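Long-range contacts in glutamate--LysW ligase ArgX (Sulfolobus tokodaii, PDB 3VPB), which probably joins the amino group of glutamate to the C-terminal glutamate side chain of the carrier protein LysW, at the expense of ATP, in arginine biosynthesis: residues V4-I9 against I52-M57; V166-Q171 against L239-K244; A191-P196 against G206-N211. One frame throughout, in Å; residues are numbered along the deposited sequence.

Contact 1 of 3, residues V4-I9 against I52-M57; sequences VLIVDI and IRPVSM
The carboxylate of Asp8 is gripped by backbone N-H groups of 52-57 and of its own loop. Val55 N and Ile9 N reach OD2 from opposite faces of its plane, Val55 N on the syn side at 2.8 Å from Asp8 OD2, in a nearly straight bond. Beside it, Asp8 OD1 turns its syn lone pair to Ser56 N, 3.2 Å away, and also pairs with Arg59. An aspartate suits the place: CG stands between backbone N and carbonyl carbon (chi1 54°), which swings a short, doubly accepting group across to two successive amides. Such a cluster of donors would probably favour the charged form. Water 1 accepts from Asp8 N and lies within bonding distance of Ile9 O and Arg53 O, where the backbones part. The last direct backbone bond runs from Arg53 N to Ile6 O (2.9 Å). Around it the contact is apolar: Ile6 lies alongside Ile52, with CG1 3.9 Å from Ile52 CD1, and its other branch, CG2, meets the Pro54 ring. Leu5 CD1 touches the aliphatic start of Arg53, whose guanidinium pairs with Glu14. Ser56 is the N-cap of helix 57-69; its OG caps Arg59 N and also bonds Asp53 of the LysW chain. LysW packs here on Ile9 and Val55 of the two loops. Two neighbouring parallel strands that part at their C-terminal ends fit the Rossmann-like preATP-grasp domain.

Contact 2 of 3, residues V166-Q171 against L239-K244; sequences VQEYIQ and LEHPNK. With ADP (adenosine-5'-diphosphate), chain L.
The imidazole of His241, whose edge meets Glu168, is sandwiched by its own turn while two successive backbone amides hold it. Lys244 CE lies over the centre of one face and Pro242 CD against the opposite one; Asn243 N and Lys244 N both donate to ND1, the former at 3.1 Å from His241 ND1. With ND1 accepting, NE2 can donate, and it makes a weak bond to Glu168 OE1 (3.3 Å), carboxylate and ring planes standing 64° apart. The bend of Lys244 at chi3 (-83°) lays CE over the ring and sends NZ on to the syn lone pair of Glu168 OE2 at 2.7 Å, a salt bridge; the same oxygen also accepts from Asp103 N. An alanine in place of His241 would probably leave the amides of Asn243 and Lys244 without their acceptor and Lys244 without the ring that supports its chain. Between the segments, branched Ile170 packs by CG2 on His241 CA (3.5 Å) and Leu239 CB.

The segment 166-171 reads the adenine of ADP by the backbone of Glu168 and Ile170 and the side chain of Gln167. Ile170 N donates to ADP N1 (2.9 Å) in an almost straight bond, while ADP N6 donates to Glu168 O and Gln167 OE1. Leu239 CD1, 3.7 Å from ADP C6, adds an apolar wall. The contact thus joins the end of strand 164-168, which lies between 104-107 and 124-127, to the end of strand 233-241, flanked by 175-182 and 245-252, bringing the two sheets of the ATP-grasp domain together around the nucleotide.

Contact 3 of 3, residues A191-P196 against G206-N211; sequences ARNIPP and GGTPSN. With GLU (glutamic acid), chain M; SO4 (sulfate ion), chain P.
With CG anti to its carbonyl carbon (chi1 -63°) and the amide turned by chi2 -80°, Asn193 lays ND2 back over the neighbouring strand, where it meets Ser210 OG at 2.8 Å. The hydroxyl lies almost in the amide plane; Ser210 holds it between backbone N and carbonyl carbon (chi1 68°), on the same sheet face as Asn193. The same ND2 also donates to Thr208 O (3.1 Å), and Asn193 N reaches this carbonyl from the opposite face of its plane, giving one oxygen two donors from one residue. Asparagine suits the site because its amide can give both protons while its backbone keeps the ladder. Thr208 N returns a bond to Asn193 O, and Ala191 and Ser210 exchange another pair, Ala191 N to Ser210 O at 2.8 Å. Between these two hydrogen-bonded pairs comes the non-hydrogen-bonded pair Arg192 and Pro209, where proline is tolerated, since no N-H of this residue is needed by the neighbouring strand 185-193.

Arg192 points to the other face, into the active site. Arg192 NH2 donates at 2.9 Å to O of the bound glutamate, the amino acid to be ligated, consistent with its inferred substrate-binding role, and weakly to the sulfate; NH1 pairs with Asp176 and reaches Asp237, a magnesium ligand. Farther on, the Pro195 ring rests against Gly206, whose backbone angles would jam a side chain against the preceding carbonyl. Strand 208-211 forms, within this chain, an outer edge of the five-stranded antiparallel sheet; 185-193 separates it from 175-182, and Pro209 packs on helix 258-264.

How the contacts relate
From the N terminus, contact 1 comes first: it closes a loop of 42 residues within the preATP-grasp domain, tying strand 2-7 to the loop after strand 49-52. It is complete before the others begin. Contact 2 then spans 67 residues of the ATP-grasp domain, from strand 164-168 to strand 233-241, and within that span lies contact 3, a short closure of nine residues between strands 185-193 and 208-211. These two reach the same five-stranded sheet and touch where Gln171 packs on Ile194, though their centres are 18 Å apart. Contact 1 stands apart, its nearest atoms about 13 Å from contact 3 and about 17 Å from contact 2.

Contact 1 of 3, residues V4-I9 against I52-M57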
loop_
_atom_site.group_PDB
_atom_site.type_symbol
_atom_site.label_atom_id
_atom_site.label_comp_id
_atom_site.label_asym_id
_atom_site.label_seq_id
_atom_site.Cartn_x
_atom_site.Cartn_y
_atom_site.Cartn_z
ATOM N N VAL B 4 31.447 13.647 4.468
ATOM C CA VAL B 4 30.805 12.420 3.998
ATOM C C VAL B 4 29.676 12.768 3.056
ATOM O O VAL B 4 28.881 13.652 3.337
ATOM C CB VAL B 4 30.361 11.466 5.167
ATOM C CG1 VAL B 4 29.322 12.095 6.055
ATOM C CG2 VAL B 4 29.846 10.108 4.591
ATOM N N LEU B 5 29.613 12.066 1.927
ATOM C CA LEU B 5 28.564 12.264 0.947
ATOM C C LEU B 5 27.619 11.075 1.096
ATOM O O LEU B 5 28.040 9.955 0.932
ATOM C CB LEU B 5 29.178 12.322 -0.470
ATOM C CG LEU B 5 28.283 12.437 -1.726
ATOM C CD1 LEU B 5 27.446 13.733 -1.674
ATOM C CD2 LEU B 5 29.150 12.425 -3.016
ATOM N N ILE B 6 26.373 11.349 1.486
ATOM C CA ILE B 6 25.415 10.327 1.852
ATOM C C ILE B 6 24.498 10.136 0.649
ATOM O O ILE B 6 23.865 11.083 0.189
ATOM C CB ILE B 6 24.565 10.797 3.079
ATOM C CG1 ILE B 6 25.440 10.975 4.328
ATOM C CG2 ILE B 6 23.372 9.846 3.331
ATOM C CD1 ILE B 6 26.074 9.645 4.839
ATOM N N VAL B 7 24.412 8.908 0.135
ATOM C CA VAL B 7 23.699 8.688 -1.127
ATOM C C VAL B 7 22.853 7.409 -1.034
ATOM O O VAL B 7 23.063 6.595 -0.131
ATOM C CB VAL B 7 24.705 8.540 -2.311
ATOM C CG1 VAL B 7 25.648 9.773 -2.381
ATOM C CG2 VAL B 7 25.523 7.228 -2.211
ATOM N N ASP B 8 21.877 7.259 -1.927
ATOM C CA ASP B 8 21.271 5.939 -2.136
ATOM C C ASP B 8 21.358 5.539 -3.603
ATOM O O ASP B 8 21.903 4.481 -3.952
ATOM C CB ASP B 8 19.844 5.801 -1.533
ATOM C CG ASP B 8 18.862 6.884 -1.986
ATOM O OD1 ASP B 8 17.737 6.947 -1.397
ATOM O OD2 ASP B 8 19.160 7.661 -2.916
ATOM N N ILE B 9 20.814 6.387 -4.463
ATOM C CA ILE B 9 21.010 6.230 -5.894
ATOM C C ILE B 9 21.924 7.364 -6.334
ATOM O O ILE B 9 21.682 8.522 -5.999
ATOM C CB ILE B 9 19.673 6.288 -6.688
ATOM C CG1 ILE B 9 18.858 4.994 -6.520
ATOM C CG2 ILE B 9 19.958 6.496 -8.183
ATOM C CD1 ILE B 9 18.247 4.760 -5.150
ATOM N N ILE B 52 23.846 15.695 2.256
ATOM C CA ILE B 52 22.777 14.696 2.343
ATOM C C ILE B 52 22.116 14.637 0.976
ATOM O O ILE B 52 21.381 15.538 0.603
ATOM C CB ILE B 52 21.711 15.084 3.441
ATOM C CG1 ILE B 52 22.347 15.221 4.855
ATOM C CG2 ILE B 52 20.559 14.058 3.422
ATOM C CD1 ILE B 52 23.085 13.931 5.371
ATOM N N ARG B 53 22.325 13.524 0.276
ATOM C CA ARG B 53 21.910 13.379 -1.123
ATOM C C ARG B 53 20.966 12.196 -1.490
ATOM O O ARG B 53 20.736 11.974 -2.676
ATOM C CB ARG B 53 23.164 13.366 -2.022
ATOM C CG ARG B 53 23.928 14.714 -2.040
ATOM C CD ARG B 53 23.037 15.862 -2.492
ATOM N NE ARG B 53 22.523 15.616 -3.845
ATOM C CZ ARG B 53 21.818 16.504 -4.538
ATOM N NH1 ARG B 53 21.399 16.217 -5.767
ATOM N NH2 ARG B 53 21.558 17.689 -4.001
ATOM N N PRO B 54 20.405 11.442 -0.507
ATOM C CA PRO B 54 19.501 10.382 -0.954
ATOM C C PRO B 54 18.296 10.914 -1.738
ATOM O O PRO B 54 17.775 12.000 -1.430
ATOM C CB PRO B 54 19.013 9.753 0.378
ATOM C CG PRO B 54 20.115 10.046 1.331
ATOM C CD PRO B 54 20.493 11.456 0.958
ATOM N N VAL B 55 17.849 10.111 -2.707
ATOM C CA VAL B 55 16.674 10.407 -3.537
ATOM C C VAL B 55 15.422 10.180 -2.689
ATOM O O VAL B 55 14.398 10.858 -2.863
ATOM C CB VAL B 55 16.622 9.487 -4.793
ATOM C CG1 VAL B 55 15.476 9.891 -5.750
ATOM C CG2 VAL B 55 17.974 9.468 -5.530
ATOM N N SER B 56 15.495 9.224 -1.758
ATOM C CA SER B 56 14.354 8.961 -0.856
ATOM C C SER B 56 14.364 10.061 0.195
ATOM O O SER B 56 15.371 10.225 0.877
ATOM C CB SER B 56 14.529 7.618 -0.149
ATOM O OG SER B 56 13.678 7.548 0.993
ATOM N N MET B 57 13.276 10.811 0.320
ATOM C CA MET B 57 13.200 11.862 1.336
ATOM C C MET B 57 13.322 11.282 2.764
ATOM O O MET B 57 13.980 11.871 3.612
ATOM C CB MET B 57 11.922 12.673 1.211
ATOM C CG MET B 57 11.855 13.836 2.210
ATOM S SD MET B 57 11.052 13.332 3.741
ATOM C CE MET B 57 9.370 13.612 3.151
HETATM O O HOH W 1 21.698 9.636 -3.694
#

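Contact 2 of 3, residues V166-Q171 against L239-K244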
loop_
_atom_site.group_PDB
_atom_site.type_symbol
_atom_site.label_atom_id
_atom_site.label_comp_id
_atom_site.label_asym_id
_atom_site.label_seq_id
_atom_site.Cartn_x
_atom_site.Cartn_y
_atom_site.Cartn_z
ATOM N N VAL B 166 -5.518 21.811 -1.553
ATOM C CA VAL B 166 -6.430 22.232 -2.605
ATOM C C VAL B 166 -6.177 23.708 -2.842
ATOM O O VAL B 166 -6.427 24.514 -1.956
ATOM C CB VAL B 166 -7.880 22.034 -2.144
ATOM C CG1 VAL B 166 -8.870 22.546 -3.203
ATOM C CG2 VAL B 166 -8.140 20.538 -1.774
ATOM N N GLN B 167 -5.718 24.077 -4.037
ATOM C CA GLN B 167 -5.297 25.466 -4.209
ATOM C C GLN B 167 -5.637 26.059 -5.554
ATOM O O GLN B 167 -5.998 25.358 -6.506
ATOM C CB GLN B 167 -3.799 25.646 -3.896
ATOM C CG GLN B 167 -2.907 24.539 -4.359
ATOM C CD GLN B 167 -1.400 24.815 -4.251
ATOM O OE1 GLN B 167 -0.704 24.594 -5.218
ATOM N NE2 GLN B 167 -0.895 25.263 -3.071
ATOM N N GLU B 168 -5.533 27.369 -5.617
ATOM C CA GLU B 168 -5.792 28.080 -6.867
ATOM C C GLU B 168 -4.799 27.631 -7.928
ATOM O O GLU B 168 -3.645 27.321 -7.630
ATOM C CB GLU B 168 -5.703 29.596 -6.663
ATOM C CG GLU B 168 -4.372 30.069 -6.173
ATOM C CD GLU B 168 -4.274 31.592 -6.117
ATOM O OE1 GLU B 168 -4.810 32.271 -7.039
ATOM O OE2 GLU B 168 -3.645 32.106 -5.159
ATOM N N TYR B 169 -5.267 27.598 -9.169
ATOM C CA TYR B 169 -4.423 27.245 -10.290
ATOM C C TYR B 169 -3.773 28.519 -10.825
ATOM O O TYR B 169 -4.474 29.462 -11.183
ATOM C CB TYR B 169 -5.288 26.564 -11.352
ATOM C CG TYR B 169 -4.527 26.166 -12.584
ATOM C CD1 TYR B 169 -3.409 25.335 -12.506
ATOM C CD2 TYR B 169 -4.928 26.624 -13.832
ATOM C CE1 TYR B 169 -2.703 24.971 -13.653
ATOM C CE2 TYR B 169 -4.242 26.254 -14.992
ATOM C CZ TYR B 169 -3.143 25.434 -14.889
ATOM O OH TYR B 169 -2.473 25.094 -16.037
ATOM N N ILE B 170 -2.435 28.560 -10.828
ATOM C CA ILE B 170 -1.720 29.772 -11.205
ATOM C C ILE B 170 -0.814 29.422 -12.362
ATOM O O ILE B 170 0.241 28.784 -12.184
ATOM C CB ILE B 170 -0.870 30.369 -10.021
ATOM C CG1 ILE B 170 -1.704 30.474 -8.744
ATOM C CG2 ILE B 170 -0.327 31.752 -10.391
ATOM C CD1 ILE B 170 -0.907 30.941 -7.505
ATOM N N GLN B 171 -1.232 29.815 -13.564
ATOM C CA GLN B 171 -0.395 29.597 -14.732
ATOM C C GLN B 171 -0.953 30.366 -15.910
ATOM O O GLN B 171 -2.079 30.095 -16.380
ATOM C CB GLN B 171 -0.328 28.099 -15.109
ATOM C CG GLN B 171 0.579 27.818 -16.308
ATOM C CD GLN B 171 1.993 28.230 -16.061
ATOM O OE1 GLN B 171 2.502 29.146 -16.700
ATOM N NE2 GLN B 171 2.644 27.579 -15.105
ATOM N N LEU B 239 5.721 30.444 -8.926
ATOM C CA LEU B 239 4.697 30.601 -9.942
ATOM C C LEU B 239 4.424 32.082 -10.141
ATOM O O LEU B 239 4.616 32.900 -9.219
ATOM C CB LEU B 239 3.395 29.905 -9.532
ATOM C CG LEU B 239 3.504 28.388 -9.355
ATOM C CD1 LEU B 239 2.331 27.871 -8.524
ATOM C CD2 LEU B 239 3.581 27.755 -10.736
ATOM N N GLU B 240 3.964 32.434 -11.339
ATOM C CA GLU B 240 3.725 33.856 -11.667
ATOM C C GLU B 240 2.231 34.073 -11.835
ATOM O O GLU B 240 1.606 33.465 -12.735
ATOM C CB GLU B 240 4.467 34.239 -12.946
ATOM C CG GLU B 240 5.985 34.085 -12.813
ATOM C CD GLU B 240 6.678 33.965 -14.155
ATOM O OE1 GLU B 240 6.626 32.880 -14.781
ATOM O OE2 GLU B 240 7.302 34.955 -14.584
ATOM N N HIS B 241 1.662 34.859 -10.924
ATOM C CA HIS B 241 0.226 35.124 -10.892
ATOM C C HIS B 241 -0.044 36.409 -11.666
ATOM O O HIS B 241 0.655 37.406 -11.451
ATOM C CB HIS B 241 -0.262 35.280 -9.443
ATOM C CG HIS B 241 -1.752 35.267 -9.305
ATOM N ND1 HIS B 241 -2.538 36.368 -9.577
ATOM C CD2 HIS B 241 -2.604 34.279 -8.939
ATOM C CE1 HIS B 241 -3.804 36.068 -9.362
ATOM N NE2 HIS B 241 -3.873 34.803 -8.988
ATOM N N PRO B 242 -1.056 36.392 -12.553
ATOM C CA PRO B 242 -1.382 37.539 -13.410
ATOM C C PRO B 242 -1.625 38.856 -12.646
ATOM O O PRO B 242 -1.375 39.920 -13.208
ATOM C CB PRO B 242 -2.703 37.132 -14.068
ATOM C CG PRO B 242 -2.816 35.688 -13.946
ATOM C CD PRO B 242 -1.921 35.224 -12.830
ATOM N N ASN B 243 -2.125 38.787 -11.409
ATOM C CA ASN B 243 -2.342 39.999 -10.597
ATOM C C ASN B 243 -1.316 40.153 -9.481
ATOM O O ASN B 243 -0.832 41.260 -9.218
ATOM C CB ASN B 243 -3.770 40.036 -10.002
ATOM C CG ASN B 243 -4.852 39.811 -11.045
ATOM O OD1 ASN B 243 -5.754 38.976 -10.861
ATOM N ND2 ASN B 243 -4.780 40.555 -12.147
ATOM N N LYS B 244 -0.986 39.045 -8.825
ATOM C CA LYS B 244 -0.189 39.068 -7.582
ATOM C C LYS B 244 1.328 38.983 -7.762
ATOM O O LYS B 244 2.084 39.226 -6.814
ATOM C CB LYS B 244 -0.646 37.956 -6.623
ATOM C CG LYS B 244 -2.090 38.065 -6.149
ATOM C CD LYS B 244 -2.421 37.000 -5.090
ATOM C CE LYS B 244 -2.790 35.639 -5.691
ATOM N NZ LYS B 244 -3.079 34.645 -4.594
HETATM P PB ADP L . 6.571 18.760 -6.919
HETATM O O1B ADP L . 7.223 18.757 -5.587
HETATM O O2B ADP L . 7.376 19.372 -8.053
HETATM O O3B ADP L . 5.927 17.467 -7.330
HETATM P PA ADP L . 4.985 21.169 -7.275
HETATM O O1A ADP L . 3.974 21.749 -6.291
HETATM O O2A ADP L . 6.279 21.867 -7.630
HETATM O O3A ADP L . 5.267 19.687 -6.718
HETATM O "O5'" ADP L . 4.159 20.901 -8.626
HETATM C "C5'" ADP L . 4.743 20.389 -9.824
HETATM C "C4'" ADP L . 4.316 21.239 -11.006
HETATM O "O4'" ADP L . 2.887 21.326 -11.020
HETATM C "C3'" ADP L . 4.815 22.678 -10.849
HETATM O "O3'" ADP L . 6.106 22.842 -11.449
HETATM C "C2'" ADP L . 3.764 23.475 -11.585
HETATM O "O2'" ADP L . 4.012 23.448 -12.997
HETATM C "C1'" ADP L . 2.515 22.674 -11.328
HETATM N N9 ADP L . 1.772 23.223 -10.177
HETATM C C8 ADP L . 1.774 22.776 -8.896
HETATM N N7 ADP L . 0.922 23.518 -8.173
HETATM C C5 ADP L . 0.372 24.435 -8.993
HETATM C C6 ADP L . -0.582 25.543 -8.862
HETATM N N6 ADP L . -1.163 25.789 -7.672
HETATM N N1 ADP L . -0.923 26.243 -9.985
HETATM C C2 ADP L . -0.374 25.997 -11.181
HETATM N N3 ADP L . 0.542 25.009 -11.351
HETATM C C4 ADP L . 0.933 24.235 -10.303
HETATM O O HOH W 2 2.221 31.888 -14.953
#

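Contact 3 of 3, residues A191-P196 against G206-N211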
loop_
_atom_site.group_PDB
_atom_site.type_symbol
_atom_site.label_atom_id
_atom_site.label_comp_id
_atom_site.label_asym_id
_atom_site.label_seq_id
_atom_site.Cartn_x
_atom_site.Cartn_y
_atom_site.Cartn_z
ATOM N N ALA B 191 13.841 29.289 -16.000
ATOM C CA ALA B 191 12.469 28.920 -16.297
ATOM C C ALA B 191 12.390 27.470 -16.751
ATOM O O ALA B 191 13.172 27.049 -17.593
ATOM C CB ALA B 191 11.920 29.827 -17.411
ATOM N N ARG B 192 11.433 26.724 -16.206
ATOM C CA ARG B 192 11.112 25.375 -16.699
ATOM C C ARG B 192 9.855 25.502 -17.537
ATOM O O ARG B 192 8.770 25.776 -16.985
ATOM C CB ARG B 192 10.844 24.435 -15.526
ATOM C CG ARG B 192 12.057 24.140 -14.676
ATOM C CD ARG B 192 11.717 23.220 -13.520
ATOM N NE ARG B 192 10.833 23.882 -12.560
ATOM C CZ ARG B 192 10.556 23.415 -11.339
ATOM N NH1 ARG B 192 9.744 24.099 -10.539
ATOM N NH2 ARG B 192 11.092 22.269 -10.909
ATOM N N ASN B 193 9.992 25.315 -18.852
ATOM C CA ASN B 193 8.869 25.509 -19.781
ATOM C C ASN B 193 8.086 24.239 -19.959
ATOM O O ASN B 193 8.656 23.193 -20.243
ATOM C CB ASN B 193 9.371 26.042 -21.124
ATOM C CG ASN B 193 10.018 27.405 -20.978
ATOM O OD1 ASN B 193 9.324 28.420 -20.910
ATOM N ND2 ASN B 193 11.353 27.431 -20.869
ATOM N N ILE B 194 6.772 24.342 -19.783
ATOM C CA ILE B 194 5.839 23.214 -19.850
ATOM C C ILE B 194 5.761 22.617 -21.266
ATOM O O ILE B 194 5.529 23.347 -22.232
ATOM C CB ILE B 194 4.417 23.637 -19.320
ATOM C CG1 ILE B 194 4.548 24.114 -17.873
ATOM C CG2 ILE B 194 3.433 22.484 -19.471
ATOM C CD1 ILE B 194 3.396 25.002 -17.322
ATOM N N PRO B 195 5.949 21.292 -21.384
ATOM C CA PRO B 195 5.922 20.679 -22.709
ATOM C C PRO B 195 4.484 20.404 -23.167
ATOM O O PRO B 195 3.556 20.448 -22.349
ATOM C CB PRO B 195 6.704 19.378 -22.498
ATOM C CG PRO B 195 6.365 18.980 -21.063
ATOM C CD PRO B 195 6.315 20.325 -20.327
ATOM N N PRO B 196 4.284 20.169 -24.477
ATOM C CA PRO B 196 2.971 19.722 -24.970
ATOM C C PRO B 196 2.430 18.538 -24.173
ATOM O O PRO B 196 3.206 17.659 -23.781
ATOM C CB PRO B 196 3.279 19.284 -26.404
ATOM C CG PRO B 196 4.413 20.106 -26.804
ATOM C CD PRO B 196 5.236 20.396 -25.585
ATOM N N GLY B 206 9.615 16.372 -18.708
ATOM C CA GLY B 206 9.811 16.943 -20.042
ATOM C C GLY B 206 9.927 18.472 -20.080
ATOM O O GLY B 206 10.109 19.065 -21.157
ATOM N N GLY B 207 9.813 19.113 -18.919
ATOM C CA GLY B 207 10.003 20.566 -18.811
ATOM C C GLY B 207 11.346 20.932 -19.435
ATOM O O GLY B 207 12.376 20.287 -19.160
ATOM N N THR B 208 11.342 21.951 -20.290
ATOM C CA THR B 208 12.566 22.362 -20.960
ATOM C C THR B 208 13.131 23.647 -20.329
ATOM O O THR B 208 12.406 24.632 -20.153
ATOM C CB THR B 208 12.346 22.549 -22.470
ATOM O OG1 THR B 208 11.365 23.557 -22.676
ATOM C CG2 THR B 208 11.859 21.263 -23.113
ATOM N N PRO B 209 14.425 23.636 -19.972
ATOM C CA PRO B 209 15.037 24.801 -19.309
ATOM C C PRO B 209 15.326 25.974 -20.245
ATOM O O PRO B 209 15.732 25.775 -21.390
ATOM C CB PRO B 209 16.348 24.224 -18.729
ATOM C CG PRO B 209 16.211 22.686 -18.871
ATOM C CD PRO B 209 15.376 22.513 -20.085
ATOM N N SER B 210 15.091 27.191 -19.776
ATOM C CA SER B 210 15.560 28.382 -20.481
ATOM C C SER B 210 15.879 29.453 -19.456
ATOM O O SER B 210 15.378 29.421 -18.330
ATOM C CB SER B 210 14.535 28.896 -21.497
ATOM O OG SER B 210 13.384 29.404 -20.858
ATOM N N ASN B 211 16.720 30.404 -19.850
ATOM C CA ASN B 211 17.114 31.471 -18.919
ATOM C C ASN B 211 16.087 32.598 -18.779
ATOM O O ASN B 211 15.223 32.779 -19.651
ATOM C CB ASN B 211 18.517 32.006 -19.262
ATOM C CG ASN B 211 18.565 32.707 -20.602
ATOM O OD1 ASN B 211 18.042 32.202 -21.601
ATOM N ND2 ASN B 211 19.198 33.884 -20.635
HETATM N N GLU M . 13.417 18.054 -9.783
HETATM C CA GLU M . 13.533 19.204 -10.720
HETATM C C GLU M . 12.580 19.007 -11.880
HETATM O O GLU M . 12.124 20.019 -12.444
HETATM C CB GLU M . 14.971 19.339 -11.247
HETATM C CG GLU M . 15.221 20.621 -12.021
HETATM C CD GLU M . 16.656 20.749 -12.534
HETATM O OE1 GLU M . 17.242 19.724 -12.964
HETATM O OE2 GLU M . 17.175 21.900 -12.509
HETATM O OXT GLU M . 12.276 17.862 -12.287
HETATM S S SO4 P . 10.664 19.134 -7.883
HETATM O O1 SO4 P . 10.054 18.505 -6.706
HETATM O O2 SO4 P . 10.676 18.164 -8.963
HETATM O O3 SO4 P . 10.006 20.389 -8.310
HETATM O O4 SO4 P . 12.070 19.402 -7.584
#